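Long-range contacts in deoxyribose-phosphate aldolase (Toxoplasma gondii, PDB 4EIV), which belongs to an aldolase family built on the TIM-barrel fold, a closed ring of eight parallel strands surrounded by helices: residues 32-37 / 58-63; 39-44 / 64-69; 86-91 / 112-117; 150-155 / 180-185. All coordinates share one frame; numbering follows the deposited sequence.

Contact 1. Residues 32-37 / 58-63; sequences VAALTD and VGVSVR
Val32 and Val60 cross obliquely on the helix-facing side of two parallel strands, CG1 of Val32 lying 3.9 Å from CG2 of Val60. In Val60 a chi1 of 59° puts CG1 between the backbone N and the carbonyl carbon, leaving CG2 anti to N and turned to Val32, against its carbonyl oxygen. Two residues on, on the same face, the methyl of Ala34 meets CG1 of Val62 at 4.1 Å. The strands between are stitched by Val32 N to Gly59 O, Ser61 N to Val32 O and Ala34 N to Ser61 O, the last two at 2.9 Å. Beyond the paired part, Leu35 folds back over the other strand and rests CD2 on Ser61 O at 3.6 Å. Leu35 O accepts Arg63 NE at 2.8 Å in a bent bond (132°), and NH2 adds a weak one. A bend at chi2 (-61°) swings the guanidinium back to this oxygen, which lies near its edge. A water bridges the diverging ends, donating to Ala34 O and accepting from Arg63 N. The two strands flank helix 41-52 in a beta-alpha-beta unit: its Val47, Ala51 and Cys48 pack on Val32 and Val60, and Ile70 of helix 67-74 touches Val60 and Val62. On the other face, inside the barrel, Ser61 OG bonds to Glu118. Strand 85-90 is the next strand of the sheet after 59-62.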
loop_
_atom_site.group_PDB
_atom_site.type_symbol
_atom_site.label_atom_id
_atom_site.label_comp_id
_atom_site.label_asym_id
_atom_site.label_seq_id
_atom_site.Cartn_x
_atom_site.Cartn_y
_atom_site.Cartn_z
ATOM N N VAL A 32 -9.301 -16.220 -2.572
ATOM C CA VAL A 32 -10.365 -17.048 -2.023
ATOM C C VAL A 32 -10.180 -18.520 -2.403
ATOM O O VAL A 32 -9.792 -18.826 -3.520
ATOM C CB VAL A 32 -11.757 -16.526 -2.482
ATOM C CG1 VAL A 32 -11.970 -16.679 -3.990
ATOM C CG2 VAL A 32 -12.888 -17.166 -1.667
ATOM N N ALA A 33 -10.448 -19.401 -1.452
ATOM C CA ALA A 33 -10.324 -20.829 -1.647
ATOM C C ALA A 33 -11.595 -21.477 -2.194
ATOM O O ALA A 33 -12.691 -21.194 -1.730
ATOM C CB ALA A 33 -9.961 -21.494 -0.311
ATOM N N ALA A 34 -11.425 -22.371 -3.162
ATOM C CA ALA A 34 -12.486 -23.263 -3.646
ATOM C C ALA A 34 -11.752 -24.581 -3.958
ATOM O O ALA A 34 -11.603 -24.964 -5.115
ATOM C CB ALA A 34 -13.196 -22.686 -4.874
ATOM N N LEU A 35 -11.301 -25.241 -2.885
ATOM C CA LEU A 35 -10.348 -26.358 -2.927
ATOM C C LEU A 35 -10.828 -27.717 -2.496
ATOM O O LEU A 35 -10.041 -28.664 -2.546
ATOM C CB LEU A 35 -9.153 -26.020 -1.993
ATOM C CG LEU A 35 -8.269 -24.862 -2.438
ATOM C CD1 LEU A 35 -7.372 -24.359 -1.310
ATOM C CD2 LEU A 35 -7.460 -25.282 -3.668
ATOM N N THR A 36 -12.062 -27.838 -2.025
ATOM C CA THR A 36 -12.518 -29.133 -1.550
ATOM C C THR A 36 -12.708 -30.108 -2.712
ATOM O O THR A 36 -12.941 -29.705 -3.859
ATOM C CB THR A 36 -13.811 -29.048 -0.710
ATOM O OG1 THR A 36 -14.924 -28.722 -1.546
ATOM C CG2 THR A 36 -13.680 -28.028 0.418
ATOM N N ASP A 37 -12.616 -31.399 -2.415
ATOM C CA ASP A 37 -12.820 -32.406 -3.451
ATOM C C ASP A 37 -14.273 -32.365 -3.971
ATOM O O ASP A 37 -14.549 -32.840 -5.067
ATOM C CB ASP A 37 -12.464 -33.804 -2.931
ATOM C CG ASP A 37 -12.467 -34.864 -4.030
ATOM O OD1 ASP A 37 -13.120 -35.906 -3.860
ATOM O OD2 ASP A 37 -11.838 -34.646 -5.086
ATOM N N VAL A 58 -7.363 -10.550 -5.546
ATOM C CA VAL A 58 -6.198 -10.994 -6.315
ATOM C C VAL A 58 -6.498 -12.245 -7.158
ATOM O O VAL A 58 -6.150 -12.315 -8.322
ATOM C CB VAL A 58 -4.981 -11.299 -5.393
ATOM C CG1 VAL A 58 -3.780 -11.704 -6.221
ATOM C CG2 VAL A 58 -4.645 -10.074 -4.513
ATOM N N GLY A 59 -7.102 -13.247 -6.547
ATOM C CA GLY A 59 -7.327 -14.499 -7.232
ATOM C C GLY A 59 -8.131 -15.522 -6.478
ATOM O O GLY A 59 -8.691 -15.258 -5.399
ATOM N N VAL A 60 -8.245 -16.684 -7.123
ATOM C CA VAL A 60 -8.958 -17.832 -6.599
ATOM C C VAL A 60 -8.005 -19.017 -6.630
ATOM O O VAL A 60 -7.225 -19.164 -7.579
ATOM C CB VAL A 60 -10.254 -18.132 -7.419
ATOM C CG1 VAL A 60 -9.940 -18.410 -8.897
ATOM C CG2 VAL A 60 -11.062 -19.259 -6.781
ATOM N N SER A 61 -8.058 -19.824 -5.573
ATOM C CA SER A 61 -7.298 -21.051 -5.463
ATOM C C SER A 61 -8.201 -22.238 -5.737
ATOM O O SER A 61 -9.189 -22.440 -5.041
ATOM C CB SER A 61 -6.679 -21.225 -4.071
ATOM O OG SER A 61 -5.747 -20.194 -3.771
ATOM N N VAL A 62 -7.849 -23.023 -6.743
ATOM C CA VAL A 62 -8.596 -24.238 -7.068
ATOM C C VAL A 62 -7.648 -25.386 -7.343
ATOM O O VAL A 62 -6.465 -25.180 -7.581
ATOM C CB VAL A 62 -9.489 -24.051 -8.342
ATOM C CG1 VAL A 62 -10.628 -23.064 -8.072
ATOM C CG2 VAL A 62 -8.640 -23.616 -9.516
ATOM N N ARG A 63 -8.183 -26.605 -7.355
ATOM C CA ARG A 63 -7.398 -27.754 -7.807
ATOM C C ARG A 63 -7.224 -27.624 -9.333
ATOM O O ARG A 63 -8.019 -26.938 -10.008
ATOM C CB ARG A 63 -8.091 -29.084 -7.510
ATOM C CG ARG A 63 -8.459 -29.323 -6.086
ATOM C CD ARG A 63 -7.275 -29.352 -5.107
ATOM N NE ARG A 63 -7.867 -29.864 -3.890
ATOM C CZ ARG A 63 -8.028 -31.165 -3.606
ATOM N NH1 ARG A 63 -7.440 -32.099 -4.340
ATOM N NH2 ARG A 63 -8.729 -31.519 -2.545
HETATM O O HOH W 1 -11.000 -26.996 -6.831
#

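Contact 2. Residues 39-44 / 64-69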
loop_
_atom_site.group_PDB
_atom_site.type_symbol
_atom_site.label_atom_id
_atom_site.label_comp_id
_atom_site.label_asym_id
_atom_site.label_seq_id
_atom_site.Cartn_x
_atom_site.Cartn_y
_atom_site.Cartn_z
ATOM N N GLU A 39 -16.033 -29.639 -4.786
ATOM C CA GLU A 39 -16.368 -28.508 -5.646
ATOM C C GLU A 39 -16.969 -28.986 -6.969
ATOM O O GLU A 39 -16.690 -30.096 -7.440
ATOM C CB GLU A 39 -15.154 -27.637 -5.970
ATOM C CG GLU A 39 -14.374 -27.109 -4.792
ATOM C CD GLU A 39 -15.173 -26.272 -3.812
ATOM O OE1 GLU A 39 -16.146 -25.591 -4.214
ATOM O OE2 GLU A 39 -14.748 -26.237 -2.637
ATOM N N THR A 40 -17.782 -28.112 -7.556
ATOM C CA THR A 40 -18.439 -28.333 -8.837
ATOM C C THR A 40 -18.273 -27.065 -9.661
ATOM O O THR A 40 -17.848 -26.035 -9.129
ATOM C CB THR A 40 -19.960 -28.564 -8.657
ATOM O OG1 THR A 40 -20.536 -27.428 -8.000
ATOM C CG2 THR A 40 -20.246 -29.821 -7.844
ATOM N N ASN A 41 -18.620 -27.120 -10.943
ATOM C CA ASN A 41 -18.602 -25.908 -11.777
ATOM C C ASN A 41 -19.425 -24.806 -11.127
ATOM O O ASN A 41 -19.016 -23.643 -11.111
ATOM C CB ASN A 41 -19.164 -26.180 -13.168
ATOM C CG ASN A 41 -18.213 -26.958 -14.052
ATOM O OD1 ASN A 41 -17.059 -27.195 -13.697
ATOM N ND2 ASN A 41 -18.699 -27.361 -15.215
ATOM N N GLU A 42 -20.570 -25.198 -10.566
ATOM C CA GLU A 42 -21.499 -24.269 -9.933
ATOM C C GLU A 42 -20.902 -23.602 -8.692
ATOM O O GLU A 42 -21.019 -22.382 -8.519
ATOM C CB GLU A 42 -22.823 -24.979 -9.579
ATOM C CG GLU A 42 -23.717 -25.374 -10.784
ATOM C CD GLU A 42 -23.185 -26.521 -11.662
ATOM O OE1 GLU A 42 -23.546 -26.530 -12.861
ATOM O OE2 GLU A 42 -22.441 -27.412 -11.178
ATOM N N SER A 43 -20.243 -24.383 -7.838
ATOM C CA SER A 43 -19.650 -23.805 -6.626
ATOM C C SER A 43 -18.472 -22.908 -6.979
ATOM O O SER A 43 -18.300 -21.834 -6.384
ATOM C CB SER A 43 -19.241 -24.880 -5.616
ATOM O OG SER A 43 -18.163 -25.662 -6.090
ATOM N N VAL A 44 -17.670 -23.339 -7.950
ATOM C CA VAL A 44 -16.525 -22.552 -8.393
ATOM C C VAL A 44 -17.001 -21.248 -9.045
ATOM O O VAL A 44 -16.464 -20.179 -8.763
ATOM C CB VAL A 44 -15.583 -23.373 -9.310
ATOM C CG1 VAL A 44 -14.513 -22.492 -9.949
ATOM C CG2 VAL A 44 -14.946 -24.508 -8.519
ATOM N N PRO A 64 -6.193 -28.272 -9.903
ATOM C CA PRO A 64 -5.970 -28.225 -11.337
ATOM C C PRO A 64 -7.231 -28.537 -12.163
ATOM O O PRO A 64 -7.415 -27.936 -13.218
ATOM C CB PRO A 64 -4.868 -29.258 -11.534
ATOM C CG PRO A 64 -4.081 -29.145 -10.282
ATOM C CD PRO A 64 -5.082 -28.957 -9.210
ATOM N N ALA A 65 -8.115 -29.407 -11.662
ATOM C CA ALA A 65 -9.355 -29.798 -12.381
ATOM C C ALA A 65 -10.299 -28.660 -12.754
ATOM O O ALA A 65 -11.139 -28.838 -13.626
ATOM C CB ALA A 65 -10.125 -30.835 -11.586
ATOM N N PHE A 66 -10.180 -27.503 -12.105
ATOM C CA PHE A 66 -11.071 -26.371 -12.420
ATOM C C PHE A 66 -10.415 -25.179 -13.103
ATOM O O PHE A 66 -11.097 -24.194 -13.382
ATOM C CB PHE A 66 -11.859 -25.931 -11.170
ATOM C CG PHE A 66 -12.906 -26.921 -10.767
ATOM C CD1 PHE A 66 -14.115 -26.965 -11.439
ATOM C CD2 PHE A 66 -12.676 -27.838 -9.763
ATOM C CE1 PHE A 66 -15.078 -27.891 -11.115
ATOM C CE2 PHE A 66 -13.651 -28.780 -9.427
ATOM C CZ PHE A 66 -14.851 -28.802 -10.112
ATOM N N VAL A 67 -9.131 -25.276 -13.440
ATOM C CA VAL A 67 -8.414 -24.173 -14.095
ATOM C C VAL A 67 -9.016 -23.869 -15.476
ATOM O O VAL A 67 -9.380 -22.726 -15.769
ATOM C CB VAL A 67 -6.883 -24.440 -14.200
ATOM C CG1 VAL A 67 -6.162 -23.338 -14.963
ATOM C CG2 VAL A 67 -6.262 -24.614 -12.794
ATOM N N ARG A 68 -9.127 -24.894 -16.325
ATOM C CA ARG A 68 -9.682 -24.709 -17.665
ATOM C C ARG A 68 -11.122 -24.225 -17.616
ATOM O O ARG A 68 -11.519 -23.388 -18.437
ATOM C CB ARG A 68 -9.584 -25.994 -18.492
ATOM C CG ARG A 68 -10.158 -25.864 -19.903
ATOM C CD ARG A 68 -9.809 -27.065 -20.741
ATOM N NE ARG A 68 -8.365 -27.145 -20.900
ATOM C CZ ARG A 68 -7.670 -26.584 -21.890
ATOM N NH1 ARG A 68 -8.283 -25.902 -22.846
ATOM N NH2 ARG A 68 -6.344 -26.711 -21.920
ATOM N N PHE A 69 -11.906 -24.750 -16.677
ATOM C CA PHE A 69 -13.284 -24.304 -16.510
ATOM C C PHE A 69 -13.353 -22.796 -16.336
ATOM O O PHE A 69 -14.098 -22.116 -17.044
ATOM C CB PHE A 69 -13.970 -24.980 -15.323
ATOM C CG PHE A 69 -15.292 -24.358 -14.968
ATOM C CD1 PHE A 69 -16.387 -24.480 -15.820
ATOM C CD2 PHE A 69 -15.437 -23.616 -13.802
ATOM C CE1 PHE A 69 -17.599 -23.894 -15.495
ATOM C CE2 PHE A 69 -16.641 -23.037 -13.473
ATOM C CZ PHE A 69 -17.724 -23.171 -14.317
#
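Phe66 and Phe69 take hold of the first turn of helix 41-52, mainly through ring contacts. Two of these are of the CH-pi kind. Val44 points CG2 at one face of Phe66, 4.0 Å from the ring centroid and only 17° off the normal, while CB of Asn41 sits over Phe69 at 3.9 Å from its centroid. Plane against plane comes next: the Asn41 amide is stacked on the Phe69 ring, the two 4° apart, with CG of Asn41 3.4 Å from CE1 of Phe69. The same amide stands almost upright to Phe66, 82° between planes, so that Asn41 OD1 meets the ring at its edge, 3.3 Å from Phe66 CE1. One flat side chain thus touches both rings in different ways, its OD1 lying over the face of Phe69 and at the edge of Phe66. Val44 also brings CG1 to the edge of Phe69, and CB of Glu39 approaches CE2 of Phe66. The first helix is capped within its own segment, where Thr40 and Ser43 form a capping box: Thr40 N donates to Ser43 OG at 2.9 Å and Ser43 N to Thr40 OG1 at 3.1 Å. Glu39 OE2 turns back to Thr36. The contact lies on the protein surface, joining the start of helix 41-52 to the start of helix 67-74; Ile70 packs on Val44 and Leu74 on Phe69, while Val67 turns to strand 85-90.

Contact 3. Residues 86-91 / 112-117; sequences VCAAVN and DGADEI
Ile117 and Val90 meet methyl to methyl, their side chains crossing at about a right angle and their CG2 atoms 3.5 Å apart. Further back, the small Ala88 makes a dip: CD1 of Ile117 and the methyl of Ala114 both close on the Ala88 CB, at 3.8 and 4.0 Å. Ile117 bends at chi2 (-58°), which swings CD1 across to the Ala88 methyl. Ala88 and Val90 meet helix 99-111 on the same side, through Ala109 and Val102. Ahead of Ala114, the chain leaves that helix by a Schellman motif whose Gly113 has a positive phi. Parallel pairing is short, with Ala88 N donating to Glu116 O at 3.0 Å. Before it, Val86 O takes Asp115 N at 2.8 Å and, weakly, Glu116 N. On the inner face Cys87 pairs with Glu116, which is modelled in two conformers and whose carboxylate is salt-bridged to Lys85. Asp115 closes the loop: its OD2 accepts Val86 N at 2.8 Å, nearly straight at 168°, through the lone pair turned away from OD1. A salt bridge to Arg71 shares that oxygen, so one carboxylate holds a backbone N-H near the beginning of strand 85-90 and probably also steadies the arginine beside it.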
loop_
_atom_site.group_PDB
_atom_site.type_symbol
_atom_site.label_atom_id
_atom_site.label_comp_id
_atom_site.label_asym_id
_atom_site.label_seq_id
_atom_site.Cartn_x
_atom_site.Cartn_y
_atom_site.Cartn_z
ATOM N N VAL A 86 -5.815 -17.144 -11.333
ATOM C CA VAL A 86 -6.163 -18.511 -10.983
ATOM C C VAL A 86 -4.876 -19.148 -10.422
ATOM O O VAL A 86 -3.853 -19.231 -11.109
ATOM C CB VAL A 86 -6.733 -19.314 -12.165
ATOM C CG1 VAL A 86 -6.932 -20.759 -11.780
ATOM C CG2 VAL A 86 -8.050 -18.693 -12.648
ATOM N N CYS A 87 -4.920 -19.559 -9.162
ATOM C CA CYS A 87 -3.780 -20.225 -8.543
ATOM C C CYS A 87 -4.148 -21.694 -8.355
ATOM O O CYS A 87 -5.128 -22.020 -7.683
ATOM C CB CYS A 87 -3.403 -19.579 -7.227
ATOM S SG CYS A 87 -1.970 -20.361 -6.479
ATOM N N ALA A 88 -3.371 -22.562 -8.989
ATOM C CA ALA A 88 -3.625 -24.001 -8.977
ATOM C C ALA A 88 -2.898 -24.665 -7.802
ATOM O O ALA A 88 -1.666 -24.537 -7.684
ATOM C CB ALA A 88 -3.154 -24.630 -10.275
ATOM N N ALA A 89 -3.664 -25.391 -6.985
ATOM C CA ALA A 89 -3.152 -26.072 -5.796
ATOM C C ALA A 89 -2.654 -27.466 -6.178
ATOM O O ALA A 89 -3.436 -28.336 -6.553
ATOM C CB ALA A 89 -4.271 -26.127 -4.748
ATOM N N VAL A 90 -1.343 -27.659 -6.094
ATOM C CA VAL A 90 -0.702 -28.934 -6.490
ATOM C C VAL A 90 -0.178 -29.659 -5.244
ATOM O O VAL A 90 0.144 -29.038 -4.231
ATOM C CB VAL A 90 0.411 -28.737 -7.553
ATOM C CG1 VAL A 90 -0.173 -28.014 -8.780
ATOM C CG2 VAL A 90 1.615 -27.980 -6.993
ATOM N N ASN A 91 -0.150 -30.985 -5.338
ATOM C CA ASN A 91 0.196 -31.886 -4.219
ATOM C C ASN A 91 -0.859 -31.861 -3.104
ATOM O O ASN A 91 -0.543 -32.179 -1.980
ATOM C CB ASN A 91 1.587 -31.607 -3.639
ATOM C CG ASN A 91 2.289 -32.870 -3.132
ATOM O OD1 ASN A 91 1.874 -34.012 -3.407
ATOM N ND2 ASN A 91 3.373 -32.666 -2.381
ATOM N N ASP A 112 -3.440 -25.053 -18.859
ATOM C CA ASP A 112 -4.862 -24.717 -18.769
ATOM C C ASP A 112 -5.159 -23.257 -18.426
ATOM O O ASP A 112 -6.325 -22.873 -18.420
ATOM C CB ASP A 112 -5.568 -25.658 -17.783
ATOM C CG ASP A 112 -5.624 -27.101 -18.285
ATOM O OD1 ASP A 112 -5.320 -27.340 -19.472
ATOM O OD2 ASP A 112 -5.975 -28.009 -17.494
ATOM N N GLY A 113 -4.123 -22.459 -18.154
ATOM C CA GLY A 113 -4.276 -21.023 -17.873
ATOM C C GLY A 113 -3.986 -20.530 -16.455
ATOM O O GLY A 113 -4.234 -19.360 -16.152
ATOM N N ALA A 114 -3.450 -21.379 -15.580
ATOM C CA ALA A 114 -3.150 -20.941 -14.211
ATOM C C ALA A 114 -2.075 -19.862 -14.204
ATOM O O ALA A 114 -1.124 -19.918 -14.986
ATOM C CB ALA A 114 -2.695 -22.123 -13.385
ATOM N N ASP A 115 -2.221 -18.887 -13.319
ATOM C CA ASP A 115 -1.264 -17.800 -13.192
ATOM C C ASP A 115 -0.207 -18.057 -12.131
ATOM O O ASP A 115 0.897 -17.523 -12.203
ATOM C CB ASP A 115 -2.006 -16.518 -12.821
ATOM C CG ASP A 115 -3.052 -16.151 -13.832
ATOM O OD1 ASP A 115 -2.678 -15.677 -14.926
ATOM O OD2 ASP A 115 -4.240 -16.362 -13.550
ATOM N N GLU A 116 -0.562 -18.842 -11.121
ATOM C CA GLU A 116 0.356 -19.162 -10.018
ATOM C C GLU A 116 0.130 -20.601 -9.608
ATOM O O GLU A 116 -0.891 -21.201 -9.938
ATOM C CB GLU A 116 0.135 -18.259 -8.793
ATOM C CG GLU A 116 0.245 -16.770 -9.054
ATOM C CD GLU A 116 0.284 -15.932 -7.785
ATOM O OE1 GLU A 116 0.618 -16.464 -6.699
ATOM O OE2 GLU A 116 0.005 -14.717 -7.881
ATOM N N ILE A 117 1.102 -21.144 -8.885
ATOM C CA ILE A 117 1.042 -22.503 -8.370
ATOM C C ILE A 117 1.219 -22.459 -6.848
ATOM O O ILE A 117 2.078 -21.743 -6.350
ATOM C CB ILE A 117 2.148 -23.393 -8.987
ATOM C CG1 ILE A 117 1.947 -23.559 -10.494
ATOM C CG2 ILE A 117 2.188 -24.777 -8.313
ATOM C CD1 ILE A 117 0.592 -24.171 -10.907
#

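Contact 4. Residues 150-155 / 180-185; sequences PKTLKV and ADFLQT
Leu153 and Val155 present the backbone atoms that pair strand 152-156 with 182-184, two parallel strands whose short segments here come within 4.6 Å, axis to axis, at an angle of 34°. Leu153 O is gripped twice, by Asp181 N at 2.9 Å and by the longer bond from Phe182 N at 3.2 Å. Val155 then donates from N to Phe182 O, and Val155 O accepts Gln184 N at 2.9 Å along an almost straight N-H (173°). At the start of the ladder a side chain replaces the backbone: Asp181, with CG beside its own N (chi1 -60°), brings OD2 to Leu153 N at 2.8 Å by its anti lone pair. On the barrel-interior face, Lys154 and Phe182 run alongside each other in the same direction, CG of the lysine 3.6 Å from CB of the phenylalanine. CE of Lys154 continues over one ring face toward the rim, and CG2 of Thr152 comes to CD1 of the same ring. Lys154 NZ, 5.7 Å from the Phe182 ring centroid, is at most weakly attracted to it. On the opposite face, CG2 of Val155 meets the Ala180 methyl at 3.6 Å, and Ala175 of helix 165-178 touches Val155. Chemically, the aromatic ring flanks the aliphatic shaft of Lys154 and leaves its end to the carboxylates of Glu116, Glu118 and Glu31. Gln184 NE2 bonds to Ser186 O, but its OE1 is buried without a partner, whereas Asp181 OD2 is shared with Lys145, which would help to balance its charge.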
loop_
_atom_site.group_PDB
_atom_site.type_symbol
_atom_site.label_atom_id
_atom_site.label_comp_id
_atom_site.label_asym_id
_atom_site.label_seq_id
_atom_site.Cartn_x
_atom_site.Cartn_y
_atom_site.Cartn_z
ATOM N N PRO A 150 9.103 -18.335 -14.647
ATOM C CA PRO A 150 8.989 -17.032 -13.987
ATOM C C PRO A 150 7.679 -16.783 -13.231
ATOM O O PRO A 150 7.560 -15.771 -12.540
ATOM C CB PRO A 150 9.146 -16.042 -15.142
ATOM C CG PRO A 150 8.638 -16.769 -16.325
ATOM C CD PRO A 150 9.054 -18.206 -16.115
ATOM N N LYS A 151 6.695 -17.660 -13.389
ATOM C CA LYS A 151 5.449 -17.516 -12.630
ATOM C C LYS A 151 5.683 -17.768 -11.151
ATOM O O LYS A 151 6.705 -18.305 -10.754
ATOM C CB LYS A 151 4.349 -18.400 -13.199
ATOM C CG LYS A 151 3.877 -17.886 -14.558
ATOM C CD LYS A 151 2.770 -18.729 -15.136
ATOM C CE LYS A 151 2.145 -18.079 -16.359
ATOM N NZ LYS A 151 1.029 -18.902 -16.871
ATOM N N THR A 152 4.737 -17.342 -10.329
ATOM C CA THR A 152 4.886 -17.427 -8.895
ATOM C C THR A 152 4.571 -18.809 -8.349
ATOM O O THR A 152 3.500 -19.382 -8.623
ATOM C CB THR A 152 3.943 -16.409 -8.215
ATOM O OG1 THR A 152 4.285 -15.076 -8.634
ATOM C CG2 THR A 152 4.008 -16.483 -6.693
ATOM N N LEU A 153 5.514 -19.322 -7.562
ATOM C CA LEU A 153 5.357 -20.585 -6.828
ATOM C C LEU A 153 5.241 -20.286 -5.334
ATOM O O LEU A 153 6.205 -19.786 -4.711
ATOM C CB LEU A 153 6.544 -21.532 -7.032
ATOM C CG LEU A 153 6.525 -22.857 -6.255
ATOM C CD1 LEU A 153 5.297 -23.660 -6.556
ATOM C CD2 LEU A 153 7.801 -23.651 -6.551
ATOM N N LYS A 154 4.070 -20.536 -4.766
ATOM C CA LYS A 154 3.859 -20.448 -3.340
ATOM C C LYS A 154 4.047 -21.850 -2.763
ATOM O O LYS A 154 3.586 -22.831 -3.365
ATOM C CB LYS A 154 2.466 -19.975 -3.017
ATOM C CG LYS A 154 2.011 -18.700 -3.727
ATOM C CD LYS A 154 0.968 -18.047 -2.863
ATOM C CE LYS A 154 0.290 -16.823 -3.443
ATOM N NZ LYS A 154 -0.693 -17.194 -4.510
ATOM N N VAL A 155 4.771 -21.961 -1.653
ATOM C CA VAL A 155 4.956 -23.253 -0.989
ATOM C C VAL A 155 4.166 -23.219 0.326
ATOM O O VAL A 155 4.361 -22.335 1.171
ATOM C CB VAL A 155 6.426 -23.566 -0.776
ATOM C CG1 VAL A 155 6.623 -24.909 -0.103
ATOM C CG2 VAL A 155 7.145 -23.575 -2.116
ATOM N N ALA A 180 11.171 -21.257 -3.376
ATOM C CA ALA A 180 9.861 -20.658 -3.178
ATOM C C ALA A 180 9.858 -19.159 -3.491
ATOM O O ALA A 180 10.778 -18.441 -3.106
ATOM C CB ALA A 180 9.426 -20.839 -1.723
ATOM N N ASP A 181 8.813 -18.697 -4.185
ATOM C CA ASP A 181 8.566 -17.262 -4.347
ATOM C C ASP A 181 7.712 -16.657 -3.229
ATOM O O ASP A 181 7.708 -15.443 -3.054
ATOM C CB ASP A 181 7.849 -17.007 -5.663
ATOM C CG ASP A 181 8.650 -17.473 -6.842
ATOM O OD1 ASP A 181 9.806 -16.986 -7.074
ATOM O OD2 ASP A 181 8.137 -18.332 -7.597
ATOM N N PHE A 182 6.931 -17.489 -2.539
ATOM C CA PHE A 182 6.054 -17.133 -1.432
ATOM C C PHE A 182 6.056 -18.294 -0.452
ATOM O O PHE A 182 6.085 -19.462 -0.863
ATOM C CB PHE A 182 4.587 -16.972 -1.888
ATOM C CG PHE A 182 4.109 -15.542 -2.096
ATOM C CD1 PHE A 182 4.382 -14.854 -3.277
ATOM C CD2 PHE A 182 3.299 -14.948 -1.147
ATOM C CE1 PHE A 182 3.883 -13.561 -3.457
ATOM C CE2 PHE A 182 2.830 -13.676 -1.306
ATOM C CZ PHE A 182 3.082 -13.000 -2.450
ATOM N N LEU A 183 5.937 -17.973 0.836
ATOM C CA LEU A 183 5.683 -18.953 1.889
ATOM C C LEU A 183 4.250 -18.760 2.357
ATOM O O LEU A 183 3.859 -17.665 2.751
ATOM C CB LEU A 183 6.623 -18.778 3.067
ATOM C CG LEU A 183 8.093 -18.991 2.745
ATOM C CD1 LEU A 183 8.945 -18.797 4.012
ATOM C CD2 LEU A 183 8.345 -20.371 2.117
ATOM N N GLN A 184 3.457 -19.820 2.239
ATOM C CA GLN A 184 2.070 -19.823 2.611
ATOM C C GLN A 184 1.967 -20.639 3.888
ATOM O O GLN A 184 2.465 -21.758 3.986
ATOM C CB GLN A 184 1.224 -20.407 1.482
ATOM C CG GLN A 184 -0.261 -20.555 1.830
ATOM C CD GLN A 184 -1.127 -20.937 0.630
ATOM O OE1 GLN A 184 -0.807 -20.613 -0.511
ATOM N NE2 GLN A 184 -2.211 -21.646 0.900
ATOM N N THR A 185 1.272 -20.101 4.874
ATOM C CA THR A 185 1.219 -20.734 6.183
ATOM C C THR A 185 0.615 -22.125 6.192
ATOM O O THR A 185 1.096 -23.008 6.867
ATOM C CB THR A 185 0.390 -19.874 7.191
ATOM O OG1 THR A 185 -0.945 -19.652 6.695
ATOM C CG2 THR A 185 1.067 -18.548 7.474
#

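Contacts 1, 3 and 4 each join the two strands of a beta-alpha-beta unit of one barrel, met in series along the chain. Strands 59-62 and 85-90 join contact 1 to contact 3, with Val60 O 2.8 Å from Cys87 N; strands 116-120 and 152-156 join contact 3 to contact 4, where Glu116 OE1 bridges Lys154 NZ at 2.7 Å inside the barrel. Contacts 1 and 4 have centres about 15 Å apart and do not touch. Contact 2 lies outside the sheet, its centre about 22 Å from that of contact 4 and 9 Å from that of contact 1, which it touches: Ala34 O is 3.5 Å from Glu39 CG. The Arg68-Asp112 salt bridge ties it to contact 3.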